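Local coordinates for protein tryptophane-5-halogenase (Microbispora sp. ATCC PTA-5024, PDB 5UAO) that probably chlorinates a tryptophan of the lanthipeptide NAI-107 at carbon 5 during its biosynthesis, as a flavin-dependent halogenase that binds FAD, at residues E486-R489 with A490-A494; T442-D445 with S446-Y450; L373-S376 with R377-L381; I362-A365 with V366-V370; L264-G267 with G268-P272. All blocks are in the same frame, centred on the assembly; numbering follows the deposited sequence.

How the contacts relate
Along the chain the order is contact 5, contact 4, contact 3, contact 2, contact 1. Contacts 4 and 3 adjoin in sequence: helix 358-372, which carries contact 4 close to the FAD, runs out into the turn of contact 3, and their centres lie about 17 Å apart. Contact 5 lies in the connection between strands 258-264 and 274-279 of the seven-stranded sheet, across the chain's centre from contacts 3 and 4. Contact 2 spans the start of helix 446-453 and contact 1 lies on helix 485-501, with centres about 24 Å apart. Contacts 2, 3 and 4 all touch the second subunit; Phe447 of contact 2 packs on Gln367 of the other copy's contact 4, so these distant elements meet through dimerisation.

Contact 1 of 5, residues E486-R489 with A490-A494; sequences EQWR and ARAAA
The first turns of helix 485-501 carry the indole of Trp488 over the methyl of Ala492, one turn on. Ala492 CB stands over one face of the six-membered ring, 3.8 Å from its centroid and 21° off the ring normal, a CH-pi contact in which CZ3 and CH2 come closest. With CG anti to the backbone N (chi1 -178°), the six-membered ring lies with one face against the methyl. Arg491 passes on another side: its chain bends at chi3 and its guanidinium stands almost perpendicular to the indole, with NH2 4.0 Å from Trp488 CD1. This is i to i+3 and i to i+4 packing along an alpha-helix, and the main chain keeps step with it: Ala492 N donates to Trp488 O at 2.8 Å, and Ala493 N to Arg489 O at 2.9 Å. The polar ends reach beyond the helix. Trp488 NE1 donates to Gly128 O and Arg491 NH2 to Val127 O, two bonds that tie the start of this helix to the loop before helix 129-136; Arg491 NH2 also forms a salt bridge with Glu483, just ahead of the helix. Arg489 has its main charged partner in Glu135 of helix 129-136, through NH1. Its NH2 also lies 4.0 Å from Glu486 OE2, a long pairing of charges in which the carboxylate oxygen sits well out of the guanidinium plane and receives no direct N-H.

Contact 2 of 5, residues T442-D445 with S446-Y450; sequences TGRD and SFTRY
Asp445 and Thr448 cross at about a right angle at the start of helix 446-453, where Asp445 is the N-cap. Its CG lies between the backbone N and the carbonyl carbon (chi1 67°), which folds the carboxylate back over the first turn. OD1 takes the amide of Thr448 nearly along its own C-O axis, at 2.7 Å from Thr448 N and with an N-H...O angle of 168°. Thr448 OG1 hangs near both carboxylate oxygens, within weak bonding distance of each, while OD2 also has a weak bond to Ser371 of the second subunit. On the other branch, Thr448 CG2 packs against Arg444, 3.8 Å from Arg444 CB, as the two side chains cross obliquely. The arginine head turns elsewhere, NE donating to Gly438 O, but a water links its NH2 to Thr448 OG1. Arg449 reaches back toward the loop before the helix: a bend at chi3 brings its guanidinium to the carbonyl of Arg444, whose oxygen lies at the guanidinium edge. Arg449 NH1 donates to Arg444 O at 2.7 Å, in the carbonyl plane and 8° out of the guanidinium plane.

Contact 3 of 5, residues L373-S376 with R377-L381; sequences LPSS and RRDPL
Polar contacts gather round Ser376 OG, which touches two partners across the turn. The hydroxyl donates to Asp379 OD2 at 3.2 Å, reaching the oxygen from above the carboxylate plane, 46° out of it. The same OG accepts a weak bond from the amide of Arg378, 3.3 Å from Arg378 N. Both depend on the serine torsion, which sets OG between its own backbone N and carbonyl carbon (chi1 89°), facing the chain as it turns back. Asp379 presents CB to the turn as well as its carboxylate, and OD2 also lies 3.7 Å from Ser375 CB. Apolar packing comes from Pro374, whose CB meets Asp379 CB at 3.9 Å while CG touches Leu381 CD1 at 3.8 Å, the proline ring and the leucine crossing at a slant; Trp337 of strand 337-338 packs on both. The segments form the irregular connection from helix 358-372 to helix 383-406, with Leu373 the first residue to leave helical backbone angles. Charged pairing points outward from this turn: Arg377 to Asp226, Arg378 to Asp25 near the ordered N-terminus, and Asp379 OD1 to Arg477 of the second subunit. Asp379 thus divides its carboxylate, one oxygen holding the serine of its own turn and the other bridging the dimer interface. Replacing it by an alanine would probably leave Ser376 OG without its acceptor and Arg477 of the second subunit without its charged mate.

Contact 4 of 5, residues I362-A365 with V366-V370; sequences IATA and VQILV
The backbone of 362-370 is regular alpha-helix, each carbonyl of Ile362 to Ala365 accepting from the amide four residues on: Val366 N to Ile362 O spans 2.9 Å, nearly straight at 165°, and Ile368 N to Thr364 O spans 3.0 Å. Side chains add light packing along these bonds. Ile362 and Val366, one turn apart, touch through their CG2 methyls at 4.2 Å. Val366 CG2, anti to the carbonyl carbon, lies against the preceding turn, 3.3 Å from Ile362 O. On another side, CG1 of Ile368 sits 3.3 Å from Thr364 O. Gln367 lays its CG 3.5 Å from Ala363 O, then extends beyond it to the hydroxyl of Tyr77, which bonds its OE1. The hydroxyl of Thr364 turns to the carbonyl of Leu360 in the preceding turn, so this buried polar atom is satisfied within its own helix. This part of helix 358-372 is buried in the flavin-binding part of the halogenase fold, packed between neighbours on several sides. Ile362 and Val366 face helix 39-51, which follows strand 31-35 and a glycine-rich turn consistent with a Rossmann-type dinucleotide-binding motif, and the side chain of Ile362 comes to about 4 Å from the FAD. Ala363 lies against Met78 and Phe81 of helix 76-85, Ile368 against Ala386 and Leu390 of helix 383-406, and Leu369 against Phe227 and Val229 of strand 227-230. Gln367 and Ile368 also receive Phe447 of the second subunit.

Contact 5 of 5, residues L264-G267 with G268-P272; sequences LAHG and GHLKP
The imidazole of His266 folds back over its own turn and accepts a main-chain amide: Gly268 N donates to His266 ND1 at 3.0 Å, with an N-H...N angle of 140° and the donor tilted 29° from the ring plane. ND1 acting as acceptor is consistent with a proton on NE2, which bonds Thr289 O. With CG between the backbone N and the carbonyl carbon, this torsion (chi1 51°) swings the ring back beside the amide of Gly268. Leu270 lays CD2 over one face, 3.2 Å from His266 NE2. His269 approaches differently, its ring edge turned to the carbonyl of His266, with CD2 3.4 Å from His266 O; that same oxygen accepts from His269 N at 3.2 Å, the donor standing well above the carbonyl plane. With a leucine in place of His266, the amide of Gly268 would probably lose its side-chain acceptor and Thr289 O its donor. At Gly268 a side chain would collide with Gly267 O. Positive phi at both central residues, Gly267 and Gly268, marks a type I' beta turn from His266 to His269, in the connection between strands 258-264 and 274-279.

Contact 1 of 5, residues E486-R489 with A490-A494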
# COMPACT_ATOMS: atom_id res chain seq x y z
N GLU A 486 2.42 18.91 -30.12
CA GLU A 486 3.73 19.43 -30.45
C GLU A 486 4.66 19.44 -29.29
O GLU A 486 5.85 19.36 -29.46
CB GLU A 486 3.64 20.89 -30.98
CG GLU A 486 2.66 21.80 -30.23
CD GLU A 486 1.22 21.69 -30.77
OE1 GLU A 486 0.53 22.74 -30.74
OE2 GLU A 486 0.76 20.59 -31.21
N GLN A 487 4.13 19.59 -28.09
CA GLN A 487 4.98 19.46 -26.92
C GLN A 487 5.53 18.02 -26.75
O GLN A 487 6.72 17.84 -26.45
CB GLN A 487 4.24 19.97 -25.67
CG GLN A 487 4.03 21.49 -25.80
CD GLN A 487 5.27 22.21 -26.41
OE1 GLN A 487 6.35 22.25 -25.80
NE2 GLN A 487 5.13 22.73 -27.64
N TRP A 488 4.67 17.02 -26.92
CA TRP A 488 5.13 15.61 -26.85
C TRP A 488 6.21 15.41 -27.91
O TRP A 488 7.30 14.94 -27.61
CB TRP A 488 4.00 14.63 -27.09
CG TRP A 488 4.48 13.22 -26.96
CD1 TRP A 488 4.47 12.46 -25.81
CD2 TRP A 488 5.05 12.40 -27.97
NE1 TRP A 488 5.03 11.23 -26.04
CE2 TRP A 488 5.39 11.15 -27.36
CE3 TRP A 488 5.36 12.58 -29.32
CZ2 TRP A 488 6.00 10.10 -28.07
CZ3 TRP A 488 5.94 11.51 -30.03
CH2 TRP A 488 6.27 10.29 -29.38
N ARG A 489 5.88 15.81 -29.15
CA ARG A 489 6.80 15.70 -30.25
C ARG A 489 8.16 16.34 -30.00
O ARG A 489 9.23 15.72 -30.32
CB ARG A 489 6.18 16.23 -31.55
CG ARG A 489 5.17 15.29 -32.16
CD ARG A 489 4.83 15.62 -33.60
NE ARG A 489 4.10 16.90 -33.74
CZ ARG A 489 2.79 17.05 -33.89
NH1 ARG A 489 1.94 16.01 -33.92
NH2 ARG A 489 2.32 18.30 -34.05
N ALA A 490 8.17 17.53 -29.38
CA ALA A 490 9.46 18.17 -29.07
C ALA A 490 10.28 17.35 -28.11
O ALA A 490 11.47 17.22 -28.27
CB ALA A 490 9.25 19.57 -28.49
N ARG A 491 9.63 16.86 -27.07
CA ARG A 491 10.31 16.11 -26.04
C ARG A 491 10.81 14.78 -26.63
O ARG A 491 11.84 14.26 -26.17
CB ARG A 491 9.30 15.86 -24.92
CG ARG A 491 9.86 15.43 -23.59
CD ARG A 491 8.90 15.90 -22.51
NE ARG A 491 7.61 15.31 -22.82
CZ ARG A 491 6.43 15.87 -22.72
NH1 ARG A 491 6.26 17.11 -22.28
NH2 ARG A 491 5.38 15.16 -23.07
N ALA A 492 10.02 14.19 -27.55
CA ALA A 492 10.39 12.93 -28.22
C ALA A 492 11.63 13.13 -29.06
O ALA A 492 12.53 12.29 -29.06
CB ALA A 492 9.26 12.36 -29.08
N ALA A 493 11.65 14.23 -29.79
CA ALA A 493 12.81 14.55 -30.66
C ALA A 493 14.09 14.78 -29.84
O ALA A 493 15.12 14.26 -30.21
CB ALA A 493 12.49 15.73 -31.55
N ALA A 494 14.00 15.48 -28.71
CA ALA A 494 15.15 15.61 -27.79
C ALA A 494 15.64 14.23 -27.36
O ALA A 494 16.84 13.92 -27.49
CB ALA A 494 14.78 16.41 -26.57

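Contact 2 of 5, residues T442-D445 with S446-Y450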
# COMPACT_ATOMS: atom_id res chain seq x y z
N THR A 442 -1.93 4.74 -15.84
CA THR A 442 -1.00 5.79 -15.39
C THR A 442 -1.42 7.21 -15.87
O THR A 442 -0.90 8.17 -15.34
CB THR A 442 0.45 5.55 -15.85
OG1 THR A 442 0.51 5.19 -17.26
CG2 THR A 442 1.05 4.43 -15.01
N GLY A 443 -2.36 7.32 -16.82
CA GLY A 443 -2.91 8.62 -17.25
C GLY A 443 -4.18 9.02 -16.52
O GLY A 443 -4.67 10.13 -16.71
N ARG A 444 -4.71 8.14 -15.67
CA ARG A 444 -5.91 8.49 -14.89
C ARG A 444 -5.64 9.51 -13.85
O ARG A 444 -4.47 9.87 -13.58
CB ARG A 444 -6.49 7.26 -14.20
CG ARG A 444 -7.11 6.40 -15.21
CD ARG A 444 -8.51 6.88 -15.60
NE ARG A 444 -8.95 5.70 -16.24
CZ ARG A 444 -9.90 4.87 -15.85
NH1 ARG A 444 -9.99 3.76 -16.55
NH2 ARG A 444 -10.77 5.15 -14.89
N ASP A 445 -6.73 9.97 -13.22
CA ASP A 445 -6.59 10.93 -12.12
C ASP A 445 -5.91 10.27 -10.93
O ASP A 445 -5.90 9.04 -10.79
CB ASP A 445 -7.96 11.54 -11.71
CG ASP A 445 -8.89 10.53 -11.09
OD1 ASP A 445 -8.49 9.92 -10.09
OD2 ASP A 445 -10.01 10.34 -11.60
N SER A 446 -5.41 11.12 -10.05
CA SER A 446 -4.57 10.70 -8.96
C SER A 446 -5.26 9.74 -7.99
O SER A 446 -4.63 8.81 -7.43
CB SER A 446 -4.07 11.97 -8.28
OG SER A 446 -2.99 11.69 -7.44
N PHE A 447 -6.55 9.93 -7.79
CA PHE A 447 -7.28 9.09 -6.85
C PHE A 447 -7.42 7.71 -7.44
O PHE A 447 -7.20 6.73 -6.77
CB PHE A 447 -8.65 9.65 -6.52
CG PHE A 447 -9.41 8.80 -5.55
CD1 PHE A 447 -9.19 8.94 -4.18
CD2 PHE A 447 -10.33 7.84 -5.98
CE1 PHE A 447 -9.86 8.15 -3.27
CE2 PHE A 447 -11.00 7.03 -5.08
CZ PHE A 447 -10.77 7.19 -3.72
N THR A 448 -7.79 7.66 -8.72
CA THR A 448 -8.01 6.39 -9.46
C THR A 448 -6.69 5.62 -9.54
O THR A 448 -6.72 4.39 -9.35
CB THR A 448 -8.53 6.64 -10.90
OG1 THR A 448 -9.80 7.33 -10.87
CG2 THR A 448 -8.65 5.33 -11.71
N ARG A 449 -5.57 6.34 -9.79
CA ARG A 449 -4.19 5.75 -9.81
C ARG A 449 -3.82 5.11 -8.50
O ARG A 449 -3.39 3.95 -8.48
CB ARG A 449 -3.07 6.75 -10.20
CG ARG A 449 -3.20 7.37 -11.60
CD ARG A 449 -1.86 7.81 -12.18
NE ARG A 449 -1.17 8.80 -11.32
CZ ARG A 449 -1.46 10.10 -11.26
NH1 ARG A 449 -2.43 10.62 -12.02
NH2 ARG A 449 -0.79 10.88 -10.42
N TYR A 450 -4.00 5.84 -7.41
CA TYR A 450 -3.83 5.25 -6.08
C TYR A 450 -4.72 3.98 -5.81
O TYR A 450 -4.27 2.97 -5.20
CB TYR A 450 -4.10 6.35 -5.01
CG TYR A 450 -3.59 5.93 -3.67
CD1 TYR A 450 -4.40 5.19 -2.82
CD2 TYR A 450 -2.26 6.15 -3.30
CE1 TYR A 450 -3.94 4.73 -1.60
CE2 TYR A 450 -1.79 5.69 -2.08
CZ TYR A 450 -2.63 4.98 -1.24
OH TYR A 450 -2.20 4.52 -0.04
O HOH W 1 -11.47 7.30 -13.14

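Contact 3 of 5, residues L373-S376 with R377-L381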
# COMPACT_ATOMS: atom_id res chain seq x y z
N LEU A 373 14.76 -10.82 12.39
CA LEU A 373 15.31 -11.97 13.14
C LEU A 373 15.40 -11.56 14.61
O LEU A 373 15.96 -10.53 14.92
CB LEU A 373 16.64 -12.35 12.60
CG LEU A 373 17.38 -13.52 13.33
CD1 LEU A 373 16.70 -14.84 13.04
CD2 LEU A 373 18.83 -13.59 12.93
N PRO A 374 14.78 -12.33 15.52
CA PRO A 374 14.92 -11.93 16.92
C PRO A 374 16.34 -12.05 17.45
O PRO A 374 17.13 -12.81 16.92
CB PRO A 374 13.99 -12.88 17.67
CG PRO A 374 13.02 -13.38 16.63
CD PRO A 374 13.82 -13.45 15.37
N SER A 375 16.64 -11.30 18.48
CA SER A 375 17.91 -11.38 19.20
C SER A 375 17.96 -12.59 20.10
O SER A 375 19.05 -13.00 20.48
CB SER A 375 18.05 -10.21 20.16
OG SER A 375 17.86 -9.00 19.48
N SER A 376 16.81 -13.13 20.47
CA SER A 376 16.75 -14.20 21.45
C SER A 376 15.43 -14.98 21.35
O SER A 376 14.43 -14.47 20.82
CB SER A 376 16.94 -13.63 22.88
OG SER A 376 15.70 -13.26 23.46
N ARG A 377 15.42 -16.20 21.89
CA ARG A 377 14.24 -17.07 21.78
C ARG A 377 13.08 -16.56 22.66
O ARG A 377 11.94 -16.94 22.48
CB ARG A 377 14.60 -18.55 22.02
CG ARG A 377 15.92 -18.95 21.33
CD ARG A 377 16.27 -20.44 21.29
NE ARG A 377 17.73 -20.61 21.17
CZ ARG A 377 18.57 -20.63 22.21
NH1 ARG A 377 18.12 -20.52 23.46
NH2 ARG A 377 19.87 -20.78 22.01
N ARG A 378 13.37 -15.66 23.58
CA ARG A 378 12.31 -15.04 24.39
C ARG A 378 11.51 -13.93 23.61
O ARG A 378 10.28 -13.93 23.65
CB ARG A 378 12.90 -14.54 25.74
CG ARG A 378 13.38 -15.70 26.64
CD ARG A 378 14.40 -15.30 27.71
NE ARG A 378 15.41 -14.38 27.18
CZ ARG A 378 15.54 -13.08 27.50
NH1 ARG A 378 14.75 -12.50 28.40
NH2 ARG A 378 16.50 -12.35 26.93
N ASP A 379 12.20 -13.05 22.88
CA ASP A 379 11.58 -11.99 22.04
C ASP A 379 10.30 -12.41 21.23
O ASP A 379 10.14 -13.55 20.80
CB ASP A 379 12.65 -11.42 21.07
CG ASP A 379 13.61 -10.40 21.73
OD1 ASP A 379 13.14 -9.29 22.09
OD2 ASP A 379 14.84 -10.66 21.84
N PRO A 380 9.36 -11.46 21.00
CA PRO A 380 8.17 -11.80 20.14
C PRO A 380 8.54 -12.20 18.69
O PRO A 380 9.48 -11.66 18.11
CB PRO A 380 7.32 -10.51 20.16
CG PRO A 380 8.16 -9.46 20.83
CD PRO A 380 9.24 -10.14 21.64
N LEU A 381 7.84 -13.16 18.12
CA LEU A 381 8.24 -13.66 16.79
C LEU A 381 7.38 -13.04 15.69
O LEU A 381 6.25 -13.32 15.62
CB LEU A 381 8.09 -15.16 16.73
CG LEU A 381 8.71 -15.78 15.47
CD1 LEU A 381 10.22 -15.61 15.46
CD2 LEU A 381 8.35 -17.26 15.42

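Contact 4 of 5, residues I362-A365 with V366-V370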
# COMPACT_ATOMS: atom_id res chain seq x y z
N ILE A 362 14.18 -12.92 -3.66
CA ILE A 362 15.20 -13.40 -2.75
C ILE A 362 15.62 -12.20 -1.93
O ILE A 362 15.64 -12.25 -0.69
CB ILE A 362 16.39 -14.05 -3.45
CG1 ILE A 362 16.02 -15.48 -3.84
CG2 ILE A 362 17.62 -14.05 -2.55
CD1 ILE A 362 16.86 -16.12 -4.91
N ALA A 363 15.98 -11.10 -2.62
CA ALA A 363 16.50 -9.93 -1.90
C ALA A 363 15.45 -9.40 -0.87
O ALA A 363 15.75 -8.95 0.29
CB ALA A 363 16.87 -8.85 -2.88
N THR A 364 14.19 -9.41 -1.26
CA THR A 364 13.13 -8.95 -0.39
C THR A 364 12.99 -9.85 0.83
O THR A 364 12.88 -9.35 1.96
CB THR A 364 11.74 -8.96 -1.16
OG1 THR A 364 11.81 -8.12 -2.34
CG2 THR A 364 10.67 -8.50 -0.29
N ALA A 365 12.97 -11.18 0.62
CA ALA A 365 12.94 -12.14 1.73
C ALA A 365 14.14 -11.98 2.68
O ALA A 365 13.99 -12.02 3.91
CB ALA A 365 12.89 -13.58 1.18
N VAL A 366 15.32 -11.75 2.10
CA VAL A 366 16.53 -11.48 2.91
C VAL A 366 16.38 -10.25 3.78
O VAL A 366 16.76 -10.26 4.97
CB VAL A 366 17.76 -11.40 2.02
CG1 VAL A 366 19.01 -10.95 2.76
CG2 VAL A 366 18.06 -12.79 1.43
N GLN A 367 15.82 -9.18 3.23
CA GLN A 367 15.67 -7.95 4.04
C GLN A 367 14.72 -8.16 5.14
O GLN A 367 14.87 -7.63 6.23
CB GLN A 367 15.25 -6.72 3.20
CG GLN A 367 16.37 -6.22 2.42
CD GLN A 367 15.97 -5.02 1.62
OE1 GLN A 367 15.67 -5.11 0.41
NE2 GLN A 367 15.89 -3.91 2.31
N ILE A 368 13.66 -8.91 4.87
CA ILE A 368 12.70 -9.28 5.89
C ILE A 368 13.36 -10.06 7.04
O ILE A 368 13.23 -9.70 8.23
CB ILE A 368 11.54 -10.09 5.27
CG1 ILE A 368 10.68 -9.17 4.38
CG2 ILE A 368 10.64 -10.76 6.29
CD1 ILE A 368 9.61 -9.93 3.64
N LEU A 369 14.10 -11.09 6.68
CA LEU A 369 14.78 -11.91 7.68
C LEU A 369 15.76 -11.08 8.48
O LEU A 369 15.82 -11.15 9.71
CB LEU A 369 15.53 -13.03 6.98
CG LEU A 369 16.48 -13.88 7.90
CD1 LEU A 369 15.65 -14.64 8.92
CD2 LEU A 369 17.31 -14.81 7.06
N VAL A 370 16.55 -10.29 7.78
CA VAL A 370 17.65 -9.57 8.45
C VAL A 370 17.16 -8.50 9.40
O VAL A 370 17.73 -8.32 10.52
CB VAL A 370 18.67 -9.05 7.46
CG1 VAL A 370 19.77 -8.22 8.15
CG2 VAL A 370 19.32 -10.25 6.79

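Contact 5 of 5, residues L264-G267 with G268-P272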
# COMPACT_ATOMS: atom_id res chain seq x y z
N LEU A 264 24.24 -19.02 -27.70
CA LEU A 264 24.31 -18.62 -29.10
C LEU A 264 25.33 -17.45 -29.26
O LEU A 264 25.30 -16.48 -28.51
CB LEU A 264 22.94 -18.09 -29.50
CG LEU A 264 22.69 -17.74 -30.99
CD1 LEU A 264 22.80 -18.95 -31.93
CD2 LEU A 264 21.34 -17.06 -31.16
N ALA A 265 26.21 -17.56 -30.21
CA ALA A 265 27.21 -16.53 -30.44
C ALA A 265 26.56 -15.24 -30.82
O ALA A 265 25.56 -15.25 -31.51
CB ALA A 265 28.14 -16.97 -31.56
N HIS A 266 27.14 -14.11 -30.41
CA HIS A 266 26.57 -12.78 -30.78
C HIS A 266 27.54 -11.82 -31.51
O HIS A 266 27.20 -10.68 -31.77
CB HIS A 266 26.00 -12.04 -29.53
CG HIS A 266 26.94 -11.95 -28.37
ND1 HIS A 266 28.30 -11.90 -28.51
CD2 HIS A 266 26.70 -11.91 -27.03
CE1 HIS A 266 28.88 -11.85 -27.32
NE2 HIS A 266 27.93 -11.84 -26.40
N GLY A 267 28.74 -12.29 -31.82
CA GLY A 267 29.74 -11.48 -32.50
C GLY A 267 30.42 -10.42 -31.62
O GLY A 267 31.17 -9.58 -32.14
N GLY A 268 30.20 -10.45 -30.29
CA GLY A 268 30.49 -9.31 -29.42
C GLY A 268 29.51 -8.13 -29.41
O GLY A 268 29.76 -7.12 -28.72
N HIS A 269 28.42 -8.22 -30.16
CA HIS A 269 27.36 -7.24 -30.12
C HIS A 269 26.39 -7.53 -28.95
O HIS A 269 25.69 -8.57 -28.94
CB HIS A 269 26.66 -7.19 -31.50
CG HIS A 269 27.64 -7.00 -32.62
ND1 HIS A 269 28.12 -5.75 -32.99
CD2 HIS A 269 28.34 -7.90 -33.36
CE1 HIS A 269 29.02 -5.89 -33.95
NE2 HIS A 269 29.18 -7.19 -34.19
N LEU A 270 26.34 -6.63 -27.96
CA LEU A 270 25.69 -6.92 -26.67
C LEU A 270 24.39 -6.11 -26.63
O LEU A 270 24.40 -4.89 -26.53
CB LEU A 270 26.59 -6.68 -25.45
CG LEU A 270 28.02 -7.17 -25.52
CD1 LEU A 270 28.80 -6.82 -24.27
CD2 LEU A 270 28.07 -8.68 -25.73
N LYS A 271 23.25 -6.80 -26.82
CA LYS A 271 21.95 -6.15 -26.70
C LYS A 271 21.70 -5.64 -25.26
O LYS A 271 21.94 -6.38 -24.30
CB LYS A 271 20.82 -7.10 -27.15
CG LYS A 271 20.86 -7.44 -28.62
CD LYS A 271 19.90 -8.59 -28.98
CE LYS A 271 20.39 -9.93 -28.44
NZ LYS A 271 21.45 -10.60 -29.20
N PRO A 272 21.29 -4.38 -25.11
CA PRO A 272 21.11 -3.80 -23.76
C PRO A 272 19.75 -4.06 -23.13
O PRO A 272 19.10 -3.15 -22.60
CB PRO A 272 21.33 -2.29 -24.01
CG PRO A 272 20.84 -2.07 -25.39
CD PRO A 272 21.29 -3.31 -26.14